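Local structure of Ras-related protein Rab-21 (Homo sapiens, 1Z0I) at residues T20-R25 with Y146-K151; A82-D87 with L114-N119. The protein belongs to the Rab branch of the Ras family of small P-loop guanine-nucleotide-binding proteins and is modelled here with GDP and a magnesium ion. All blocks are in the same frame, centred on the assembly; numbering follows the deposited sequence.

How the interactions relate
Both contacts border the GDP site, and their centres lie about 10 Å apart. Interaction 2 joins two central strands of the sheet. Interaction 1 lies at the end of the next strand, where the chain leaves the sheet and meets the helix of the phosphate-binding loop. The two are joined directly: Tyr146 O lies 2.8 Å from Gly118 N, and Tyr146 N lies 2.8 Å from Ile116 O, both probable hydrogen bonds. Thr148 OG1 also packs 3.3 Å from Val117 CG1. At the ligand the roles divide. Thr20 and Ser21 hold the phosphates, and Thr20 also binds magnesium, while Ala150, Lys151 and Asn119 gather round the guanine.

Interaction 1: residues T20-R25 with Y146-K151. With MG (magnesium ion), chain B; GDP (guanosine-5'-diphosphate), chain C.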
ATOM      1  N   THR A  20       5.551   6.726  -1.472  1.00 22.68           N
ATOM      2  CA  THR A  20       5.400   8.034  -0.789  1.00 22.94           C
ATOM      3  C   THR A  20       4.283   8.893  -1.394  1.00 22.73           C
ATOM      4  O   THR A  20       3.602   9.619  -0.665  1.00 22.34           O
ATOM      5  CB  THR A  20       6.711   8.865  -0.786  1.00 23.09           C
ATOM      6  OG1 THR A  20       7.800   8.040  -0.368  1.00 23.63           O
ATOM      7  CG2 THR A  20       6.606  10.067   0.157  1.00 23.01           C
ATOM      8  N   SER A  21       4.094   8.805  -2.715  1.00 22.92           N
ATOM      9  CA  SER A  21       3.031   9.577  -3.375  1.00 23.00           C
ATOM     10  C   SER A  21       1.667   9.151  -2.875  1.00 22.67           C
ATOM     11  O   SER A  21       0.787  10.002  -2.681  1.00 22.63           O
ATOM     12  CB  SER A  21       3.097   9.463  -4.890  1.00 22.96           C
ATOM     13  OG  SER A  21       4.403   9.758  -5.343  1.00 24.99           O
ATOM     14  N   LEU A  22       1.515   7.844  -2.653  1.00 22.46           N
ATOM     15  CA  LEU A  22       0.263   7.262  -2.153  1.00 22.50           C
ATOM     16  C   LEU A  22      -0.080   7.772  -0.762  1.00 22.62           C
ATOM     17  O   LEU A  22      -1.238   8.126  -0.493  1.00 22.61           O
ATOM     18  CB  LEU A  22       0.325   5.727  -2.119  1.00 22.35           C
ATOM     19  CG  LEU A  22       0.060   4.809  -3.316  1.00 22.18           C
ATOM     20  CD1 LEU A  22      -0.144   3.389  -2.783  1.00 22.70           C
ATOM     21  CD2 LEU A  22      -1.129   5.228  -4.129  1.00 19.33           C
ATOM     22  N   VAL A  23       0.909   7.808   0.132  1.00 22.61           N
ATOM     23  CA  VAL A  23       0.633   8.323   1.476  1.00 23.20           C
ATOM     24  C   VAL A  23       0.351   9.831   1.423  1.00 23.06           C
ATOM     25  O   VAL A  23      -0.590  10.304   2.040  1.00 22.53           O
ATOM     26  CB  VAL A  23       1.691   7.886   2.561  1.00 23.29           C
ATOM     27  CG1 VAL A  23       3.111   8.139   2.110  1.00 24.41           C
ATOM     28  CG2 VAL A  23       1.432   8.561   3.890  1.00 23.67           C
ATOM     29  N   LEU A  24       1.124  10.571   0.634  1.00 23.33           N
ATOM     30  CA  LEU A  24       0.884  12.018   0.539  1.00 23.42           C
ATOM     31  C   LEU A  24      -0.453  12.381  -0.106  1.00 22.96           C
ATOM     32  O   LEU A  24      -1.086  13.364   0.290  1.00 22.72           O
ATOM     33  CB  LEU A  24       2.057  12.738  -0.129  1.00 23.37           C
ATOM     34  CG  LEU A  24       3.217  12.929   0.859  1.00 24.65           C
ATOM     35  CD1 LEU A  24       4.495  13.301   0.146  1.00 25.87           C
ATOM     36  CD2 LEU A  24       2.901  13.951   1.954  1.00 24.50           C
ATOM     37  N   ARG A  25      -0.875  11.586  -1.088  1.00 22.66           N
ATOM     38  CA  ARG A  25      -2.159  11.807  -1.748  1.00 22.51           C
ATOM     39  C   ARG A  25      -3.331  11.522  -0.792  1.00 23.07           C
ATOM     40  O   ARG A  25      -4.269  12.333  -0.688  1.00 22.79           O
ATOM     41  CB  ARG A  25      -2.278  10.985  -3.047  1.00 22.27           C
ATOM     42  CG  ARG A  25      -3.618  11.151  -3.801  1.00 20.51           C
ATOM     43  CD  ARG A  25      -3.865  12.598  -4.274  1.00 18.62           C
ATOM     44  NE  ARG A  25      -3.591  12.771  -5.703  1.00 19.35           N
ATOM     45  CZ  ARG A  25      -3.809  13.893  -6.396  1.00 20.36           C
ATOM     46  NH1 ARG A  25      -4.313  14.977  -5.817  1.00 18.27           N
ATOM     47  NH2 ARG A  25      -3.510  13.934  -7.683  1.00 21.96           N
ATOM     48  N   TYR A 146      -5.146  -4.567  -5.701  1.00 22.71           N
ATOM     49  CA  TYR A 146      -5.840  -3.308  -6.021  1.00 21.95           C
ATOM     50  C   TYR A 146      -5.076  -2.493  -7.064  1.00 21.29           C
ATOM     51  O   TYR A 146      -3.849  -2.526  -7.099  1.00 21.35           O
ATOM     52  CB  TYR A 146      -5.992  -2.405  -4.787  1.00 21.70           C
ATOM     53  CG  TYR A 146      -6.504  -3.035  -3.513  1.00 22.34           C
ATOM     54  CD1 TYR A 146      -5.710  -3.923  -2.778  1.00 20.52           C
ATOM     55  CD2 TYR A 146      -7.766  -2.690  -3.000  1.00 21.68           C
ATOM     56  CE1 TYR A 146      -6.171  -4.486  -1.602  1.00 21.54           C
ATOM     57  CE2 TYR A 146      -8.225  -3.251  -1.823  1.00 21.54           C
ATOM     58  CZ  TYR A 146      -7.421  -4.149  -1.127  1.00 21.54           C
ATOM     59  OH  TYR A 146      -7.866  -4.725   0.052  1.00 22.70           O
ATOM     60  N   HIS A 147      -5.817  -1.708  -7.850  1.00 20.72           N
ATOM     61  CA  HIS A 147      -5.266  -0.747  -8.824  1.00 20.10           C
ATOM     62  C   HIS A 147      -5.412   0.717  -8.372  1.00 20.02           C
ATOM     63  O   HIS A 147      -6.489   1.126  -7.916  1.00 19.88           O
ATOM     64  CB  HIS A 147      -5.954  -0.940 -10.176  1.00 20.13           C
ATOM     65  CG  HIS A 147      -5.426  -2.109 -10.959  1.00 20.14           C
ATOM     66  ND1 HIS A 147      -4.095  -2.233 -11.315  1.00 20.00           N
ATOM     67  CD2 HIS A 147      -6.056  -3.192 -11.472  1.00 20.40           C
ATOM     68  CE1 HIS A 147      -3.927  -3.356 -11.991  1.00 20.26           C
ATOM     69  NE2 HIS A 147      -5.101  -3.952 -12.108  1.00 20.78           N
ATOM     70  N   THR A 148      -4.325   1.490  -8.476  1.00 19.65           N
ATOM     71  CA  THR A 148      -4.298   2.908  -8.044  1.00 19.27           C
ATOM     72  C   THR A 148      -3.586   3.851  -9.013  1.00 19.21           C
ATOM     73  O   THR A 148      -2.657   3.461  -9.704  1.00 19.38           O
ATOM     74  CB  THR A 148      -3.539   3.105  -6.703  1.00 18.71           C
ATOM     75  OG1 THR A 148      -2.242   2.497  -6.806  1.00 17.64           O
ATOM     76  CG2 THR A 148      -4.317   2.544  -5.536  1.00 17.94           C
ATOM     77  N   SER A 149      -4.008   5.108  -9.019  1.00 19.75           N
ATOM     78  CA  SER A 149      -3.237   6.172  -9.648  1.00 19.81           C
ATOM     79  C   SER A 149      -3.184   7.328  -8.658  1.00 19.89           C
ATOM     80  O   SER A 149      -4.209   7.942  -8.372  1.00 19.49           O
ATOM     81  CB  SER A 149      -3.865   6.618 -10.978  1.00 20.00           C
ATOM     82  OG  SER A 149      -3.184   7.750 -11.506  1.00 20.35           O
ATOM     83  N   ALA A 150      -1.988   7.598  -8.128  1.00 20.22           N
ATOM     84  CA  ALA A 150      -1.760   8.729  -7.214  1.00 20.91           C
ATOM     85  C   ALA A 150      -1.841  10.090  -7.935  1.00 21.34           C
ATOM     86  O   ALA A 150      -2.167  11.110  -7.327  1.00 21.51           O
ATOM     87  CB  ALA A 150      -0.415   8.576  -6.521  1.00 20.59           C
ATOM     88  N   LYS A 151      -1.532  10.074  -9.224  1.00 22.03           N
ATOM     89  CA  LYS A 151      -1.501  11.252 -10.074  1.00 23.23           C
ATOM     90  C   LYS A 151      -2.890  11.819 -10.304  1.00 23.68           C
ATOM     91  O   LYS A 151      -3.072  13.038 -10.216  1.00 23.85           O
ATOM     92  CB  LYS A 151      -0.819  10.937 -11.422  1.00 23.05           C
ATOM     93  CG  LYS A 151      -0.784  12.138 -12.369  1.00 23.48           C
ATOM     94  CD  LYS A 151       0.058  11.910 -13.618  1.00 24.01           C
ATOM     95  CE  LYS A 151      -0.089  13.130 -14.539  1.00 27.31           C
ATOM     96  NZ  LYS A 151       0.541  12.922 -15.870  1.00 28.70           N
TER
HETATM   97 MG    MG B 201       9.653   7.168  -0.999  1.00 15.59          MG
HETATM   98  PB  GDP C 200       8.617   5.634  -3.945  1.00 16.12           P
HETATM   99  O1B GDP C 200      10.119   5.526  -4.138  1.00 17.37           O
HETATM  100  O2B GDP C 200       8.067   4.241  -3.911  1.00 14.02           O
HETATM  101  O3B GDP C 200       8.304   6.362  -2.655  1.00 14.84           O
HETATM  102  O3A GDP C 200       8.018   6.457  -5.220  1.00 17.17           O
HETATM  103  PA  GDP C 200       7.671   8.038  -5.246  1.00 17.48           P
HETATM  104  O1A GDP C 200       6.387   8.371  -4.482  1.00 19.13           O
HETATM  105  O2A GDP C 200       8.752   8.938  -4.764  1.00 18.86           O
HETATM  106  O5' GDP C 200       7.378   8.322  -6.793  1.00 18.68           O
HETATM  107  C5' GDP C 200       8.342   8.182  -7.824  1.00 20.48           C
HETATM  108  C4' GDP C 200       7.915   9.041  -9.028  1.00 21.65           C
HETATM  109  O4' GDP C 200       6.764   8.529  -9.713  1.00 22.09           O
HETATM  110  C3' GDP C 200       7.565  10.461  -8.642  1.00 21.18           C
HETATM  111  O3' GDP C 200       7.914  11.257  -9.758  1.00 20.53           O
HETATM  112  C2' GDP C 200       6.062  10.488  -8.573  1.00 22.83           C
HETATM  113  O2' GDP C 200       5.555  11.824  -8.760  1.00 24.14           O
HETATM  114  C1' GDP C 200       5.712   9.514  -9.690  1.00 23.00           C
HETATM  115  N9  GDP C 200       4.391   8.874  -9.482  1.00 22.86           N
HETATM  116  C8  GDP C 200       3.933   8.357  -8.329  1.00 23.48           C
HETATM  117  N7  GDP C 200       2.680   7.857  -8.472  1.00 23.51           N
HETATM  118  C5  GDP C 200       2.326   8.029  -9.751  1.00 22.85           C
HETATM  119  C6  GDP C 200       1.127   7.715 -10.552  1.00 22.79           C
HETATM  120  O6  GDP C 200       0.137   7.150 -10.036  1.00 22.35           O
HETATM  121  N1  GDP C 200       1.149   8.056 -11.850  1.00 23.99           N
HETATM  122  C2  GDP C 200       2.206   8.686 -12.431  1.00 23.82           C
HETATM  123  N2  GDP C 200       2.104   8.995 -13.748  1.00 22.83           N
HETATM  124  N3  GDP C 200       3.348   9.015 -11.752  1.00 22.26           N
HETATM  125  C4  GDP C 200       3.456   8.703 -10.427  1.00 23.65           C
HETATM  126  O   HOH W   1      11.593   6.104  -2.177  1.00 12.68           O
HETATM  127  O   HOH W   2       9.773   9.191  -2.307  1.00 14.15           O
HETATM  128  O   HOH W   3      10.801   8.109   0.228  1.00 22.29           O
HETATM  129  O   HOH W   4       9.151   5.441   0.272  1.00 20.64           O
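Arg25, Leu22 and Ser21 of helix 19-28 meet Thr148, Ala150 and Lys151, where strand 144-148 runs into a loop beside the O6 edge of the guanine of GDP. The helix follows the P-loop, and the second segment has the Ser-Ala-Lys sequence of the guanine-binding SAK motif of Ras-like proteins.

Arg25 grips the loop backbone with the edge of its guanidinium group. CG is anti to the backbone N (chi1 179°), and bends further along the chain bring the planar end round to the loop. NH2 makes a weak bond to Lys151 O and a second weak one to Ala150 O. NH1 turns to Asn29 within the chain.

Packing contacts lie deeper. Leu22 CD2 reaches Ala150 CB at 4.2 Å. It also packs against the Thr148 side chain, 4.0 Å from Thr148 OG1, and the two side chains cross at about a right angle. The Thr148 hydroxyl is hydrogen-bonded to Asn119 OD1. Ser21 CB approaches Ala150 CB.

The ligand ties both segments together. Ser21 OG donates to GDP O1A at 2.6 Å, and Ser21 N bonds the same oxygen. Thr20 N donates to GDP O3B. Thr20 OG1 binds magnesium at 2.1 Å; GDP O3B and four waters complete six ligands. From the loop, Ala150 N and Lys151 N each give a weak hydrogen bond to GDP O6. The extended Lys151 chain passes over one face of the guanine near its rim, with CB 3.5 Å from GDP N1 and CD 3.6 Å from GDP N2.

The straightest bond between the two segments is from Arg25 NE to Ala150 O, 2.7 Å long with an N-H...O angle of 158°; the oxygen lies only 9° out of the guanidinium plane.

Interaction 2: residues A82-D87 with L114-N119; sequences AILVYD and LCIVGN. With GDP (guanosine-5'-diphosphate), chain C.
Strands 82-87 and 114-119 run parallel, their axes 4.7 Å apart at 24°, and five backbone hydrogen bonds join them from Cys115 N to Ala82 O through to Asn119 N to Tyr86 O. The bonds alternate in direction: Leu84 N and Tyr86 N give to Cys115 O and Val117 O, and Val117 N gives to Leu84 O. CA-H...O contacts add to the ladder, for example Ile116 CA to Leu84 O.

One face carries Ile83, Val85, Asp87, Cys115, Val117 and Asn119. Ile83 CG2 meets Val117 CG2 at 3.8 Å as the two side chains cross obliquely. Val85 and Val117 lie side by side and point the same way. Val85 CG1, anti to its backbone N (chi1 -173°), reaches forward to Asn119 CB at 3.8 Å. Helix 156-169 packs on this face through Phe160 and Leu163, which touch Ile83.

The other face carries Ala82, Leu84, Tyr86, Leu114 and Ile116. Leu114 CD1 bridges Ala82 CB and Leu84 CB. Tyr86 takes chi1 67°, with CG between the backbone N and carbonyl carbon, and this swings the ring across to strand 114-119. Gly118 CA sits over the ring face, 3.8 Å from the centroid, in a CH-pi contact. Ile116 CG2 comes to the ring edge at CE2, 4.0 Å away. Phe94 meets Tyr86 edge-to-face.

Asn119 ends its strand beside the base, with ND2 3.2 Å from GDP N7. Both ends of its amide have protein partners, Val17 O for ND2 and Thr148 for OD1. Neighbouring parallel strands ending at the nucleotide are as expected for the alpha/beta fold of Ras-like P-loop proteins, and Asn119 opens the guanine-recognition Asn-Lys-x-Asp motif.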
ATOM      1  N   ALA A  82      -0.436  -4.271   5.709  1.00 19.54           N
ATOM      2  CA  ALA A  82       0.726  -3.956   4.866  1.00 19.15           C
ATOM      3  C   ALA A  82       0.337  -3.672   3.402  1.00 18.43           C
ATOM      4  O   ALA A  82      -0.500  -4.374   2.823  1.00 18.18           O
ATOM      5  CB  ALA A  82       1.766  -5.075   4.939  1.00 18.24           C
ATOM      6  N   ILE A  83       0.949  -2.638   2.827  1.00 18.07           N
ATOM      7  CA  ILE A  83       0.677  -2.220   1.441  1.00 17.92           C
ATOM      8  C   ILE A  83       1.961  -2.411   0.590  1.00 18.81           C
ATOM      9  O   ILE A  83       2.959  -1.674   0.725  1.00 18.58           O
ATOM     10  CB  ILE A  83       0.105  -0.789   1.409  1.00 17.98           C
ATOM     11  CG1 ILE A  83      -1.214  -0.757   2.216  1.00 18.68           C
ATOM     12  CG2 ILE A  83      -0.145  -0.278  -0.033  1.00 16.45           C
ATOM     13  CD1 ILE A  83      -1.862   0.627   2.363  1.00 17.82           C
ATOM     14  N   LEU A  84       1.950  -3.440  -0.251  1.00 19.05           N
ATOM     15  CA  LEU A  84       3.126  -3.738  -1.074  1.00 19.90           C
ATOM     16  C   LEU A  84       2.873  -3.312  -2.541  1.00 19.83           C
ATOM     17  O   LEU A  84       2.068  -3.928  -3.259  1.00 20.68           O
ATOM     18  CB  LEU A  84       3.547  -5.213  -0.909  1.00 18.51           C
ATOM     19  CG  LEU A  84       4.588  -5.877  -1.814  1.00 20.08           C
ATOM     20  CD1 LEU A  84       5.927  -5.133  -1.862  1.00 18.89           C
ATOM     21  CD2 LEU A  84       4.793  -7.359  -1.382  1.00 21.29           C
ATOM     22  N   VAL A  85       3.572  -2.258  -2.969  1.00 19.84           N
ATOM     23  CA  VAL A  85       3.289  -1.570  -4.237  1.00 19.26           C
ATOM     24  C   VAL A  85       4.325  -1.943  -5.334  1.00 19.97           C
ATOM     25  O   VAL A  85       5.526  -2.110  -5.055  1.00 19.55           O
ATOM     26  CB  VAL A  85       3.220  -0.028  -3.998  1.00 19.29           C
ATOM     27  CG1 VAL A  85       2.767   0.750  -5.251  1.00 17.19           C
ATOM     28  CG2 VAL A  85       2.293   0.288  -2.815  1.00 18.80           C
ATOM     29  N   TYR A  86       3.838  -2.114  -6.563  1.00 19.88           N
ATOM     30  CA  TYR A  86       4.702  -2.170  -7.746  1.00 20.29           C
ATOM     31  C   TYR A  86       4.203  -1.133  -8.786  1.00 20.27           C
ATOM     32  O   TYR A  86       3.203  -0.438  -8.583  1.00 19.96           O
ATOM     33  CB  TYR A  86       4.776  -3.606  -8.332  1.00 20.03           C
ATOM     34  CG  TYR A  86       3.461  -4.078  -8.901  1.00 21.06           C
ATOM     35  CD1 TYR A  86       3.094  -3.774 -10.226  1.00 21.24           C
ATOM     36  CD2 TYR A  86       2.546  -4.782  -8.110  1.00 21.28           C
ATOM     37  CE1 TYR A  86       1.865  -4.164 -10.733  1.00 19.53           C
ATOM     38  CE2 TYR A  86       1.321  -5.182  -8.613  1.00 19.70           C
ATOM     39  CZ  TYR A  86       0.989  -4.875  -9.922  1.00 20.71           C
ATOM     40  OH  TYR A  86      -0.232  -5.280 -10.421  1.00 20.22           O
ATOM     41  N   ASP A  87       4.900  -1.043  -9.901  1.00 20.57           N
ATOM     42  CA  ASP A  87       4.558  -0.089 -10.954  1.00 20.95           C
ATOM     43  C   ASP A  87       4.092  -0.901 -12.150  1.00 20.37           C
ATOM     44  O   ASP A  87       4.825  -1.747 -12.672  1.00 20.02           O
ATOM     45  CB  ASP A  87       5.808   0.746 -11.285  1.00 21.74           C
ATOM     46  CG  ASP A  87       5.603   1.739 -12.432  1.00 23.57           C
ATOM     47  OD1 ASP A  87       4.513   1.749 -13.073  1.00 25.62           O
ATOM     48  OD2 ASP A  87       6.567   2.505 -12.684  1.00 22.45           O
ATOM     49  N   LEU A 114      -2.653  -8.110   4.245  1.00 24.64           N
ATOM     50  CA  LEU A 114      -1.761  -7.664   3.186  1.00 23.95           C
ATOM     51  C   LEU A 114      -2.507  -7.164   1.930  1.00 24.13           C
ATOM     52  O   LEU A 114      -3.509  -7.745   1.502  1.00 24.05           O
ATOM     53  CB  LEU A 114      -0.755  -8.775   2.843  1.00 24.27           C
ATOM     54  CG  LEU A 114       0.221  -8.724   1.646  1.00 23.66           C
ATOM     55  CD1 LEU A 114       1.157  -7.537   1.648  1.00 20.43           C
ATOM     56  CD2 LEU A 114       1.006 -10.020   1.585  1.00 23.02           C
ATOM     57  N   CYS A 115      -2.017  -6.058   1.376  1.00 24.02           N
ATOM     58  CA  CYS A 115      -2.475  -5.537   0.087  1.00 23.63           C
ATOM     59  C   CYS A 115      -1.346  -5.627  -0.948  1.00 23.74           C
ATOM     60  O   CYS A 115      -0.179  -5.282  -0.656  1.00 23.58           O
ATOM     61  CB  CYS A 115      -2.906  -4.080   0.234  1.00 23.47           C
ATOM     62  SG  CYS A 115      -4.157  -3.776   1.524  1.00 23.05           S
ATOM     63  N   ILE A 116      -1.666  -6.115  -2.143  1.00 23.57           N
ATOM     64  CA  ILE A 116      -0.746  -5.923  -3.263  1.00 23.94           C
ATOM     65  C   ILE A 116      -1.373  -4.938  -4.271  1.00 23.82           C
ATOM     66  O   ILE A 116      -2.544  -5.066  -4.652  1.00 23.70           O
ATOM     67  CB  ILE A 116      -0.178  -7.262  -3.828  1.00 24.39           C
ATOM     68  CG1 ILE A 116       0.675  -7.939  -2.727  1.00 24.81           C
ATOM     69  CG2 ILE A 116       0.667  -7.028  -5.091  1.00 22.72           C
ATOM     70  CD1 ILE A 116       1.002  -9.419  -2.926  1.00 24.52           C
ATOM     71  N   VAL A 117      -0.593  -3.919  -4.634  1.00 23.42           N
ATOM     72  CA  VAL A 117      -1.138  -2.719  -5.289  1.00 22.41           C
ATOM     73  C   VAL A 117      -0.390  -2.355  -6.569  1.00 21.92           C
ATOM     74  O   VAL A 117       0.808  -2.063  -6.541  1.00 21.06           O
ATOM     75  CB  VAL A 117      -1.140  -1.488  -4.326  1.00 22.45           C
ATOM     76  CG1 VAL A 117      -1.744  -0.222  -5.021  1.00 21.09           C
ATOM     77  CG2 VAL A 117      -1.883  -1.817  -3.046  1.00 21.57           C
ATOM     78  N   GLY A 118      -1.123  -2.365  -7.682  1.00 21.54           N
ATOM     79  CA  GLY A 118      -0.580  -1.903  -8.961  1.00 21.75           C
ATOM     80  C   GLY A 118      -0.823  -0.406  -9.103  1.00 21.54           C
ATOM     81  O   GLY A 118      -1.965   0.016  -9.328  1.00 21.85           O
ATOM     82  N   ASN A 119       0.231   0.392  -8.938  1.00 21.17           N
ATOM     83  CA  ASN A 119       0.111   1.858  -9.056  1.00 21.55           C
ATOM     84  C   ASN A 119       0.477   2.396 -10.440  1.00 21.70           C
ATOM     85  O   ASN A 119       1.217   1.729 -11.182  1.00 21.45           O
ATOM     86  CB  ASN A 119       0.934   2.579  -7.971  1.00 21.17           C
ATOM     87  CG  ASN A 119       0.655   4.087  -7.925  1.00 21.99           C
ATOM     88  OD1 ASN A 119      -0.503   4.524  -7.841  1.00 22.03           O
ATOM     89  ND2 ASN A 119       1.713   4.884  -7.970  1.00 21.02           N
TER
HETATM   90  PB  GDP C 200       8.617   5.634  -3.945  1.00 16.12           P
HETATM   91  O1B GDP C 200      10.119   5.526  -4.138  1.00 17.37           O
HETATM   92  O2B GDP C 200       8.067   4.241  -3.911  1.00 14.02           O
HETATM   93  O3B GDP C 200       8.304   6.362  -2.655  1.00 14.84           O
HETATM   94  O3A GDP C 200       8.018   6.457  -5.220  1.00 17.17           O
HETATM   95  PA  GDP C 200       7.671   8.038  -5.246  1.00 17.48           P
HETATM   96  O1A GDP C 200       6.387   8.371  -4.482  1.00 19.13           O
HETATM   97  O2A GDP C 200       8.752   8.938  -4.764  1.00 18.86           O
HETATM   98  O5' GDP C 200       7.378   8.322  -6.793  1.00 18.68           O
HETATM   99  C5' GDP C 200       8.342   8.182  -7.824  1.00 20.48           C
HETATM  100  C4' GDP C 200       7.915   9.041  -9.028  1.00 21.65           C
HETATM  101  O4' GDP C 200       6.764   8.529  -9.713  1.00 22.09           O
HETATM  102  C3' GDP C 200       7.565  10.461  -8.642  1.00 21.18           C
HETATM  103  O3' GDP C 200       7.914  11.257  -9.758  1.00 20.53           O
HETATM  104  C2' GDP C 200       6.062  10.488  -8.573  1.00 22.83           C
HETATM  105  O2' GDP C 200       5.555  11.824  -8.760  1.00 24.14           O
HETATM  106  C1' GDP C 200       5.712   9.514  -9.690  1.00 23.00           C
HETATM  107  N9  GDP C 200       4.391   8.874  -9.482  1.00 22.86           N
HETATM  108  C8  GDP C 200       3.933   8.357  -8.329  1.00 23.48           C
HETATM  109  N7  GDP C 200       2.680   7.857  -8.472  1.00 23.51           N
HETATM  110  C5  GDP C 200       2.326   8.029  -9.751  1.00 22.85           C
HETATM  111  C6  GDP C 200       1.127   7.715 -10.552  1.00 22.79           C
HETATM  112  O6  GDP C 200       0.137   7.150 -10.036  1.00 22.35           O
HETATM  113  N1  GDP C 200       1.149   8.056 -11.850  1.00 23.99           N
HETATM  114  C2  GDP C 200       2.206   8.686 -12.431  1.00 23.82           C
HETATM  115  N2  GDP C 200       2.104   8.995 -13.748  1.00 22.83           N
HETATM  116  N3  GDP C 200       3.348   9.015 -11.752  1.00 22.26           N
HETATM  117  C4  GDP C 200       3.456   8.703 -10.427  1.00 23.65           C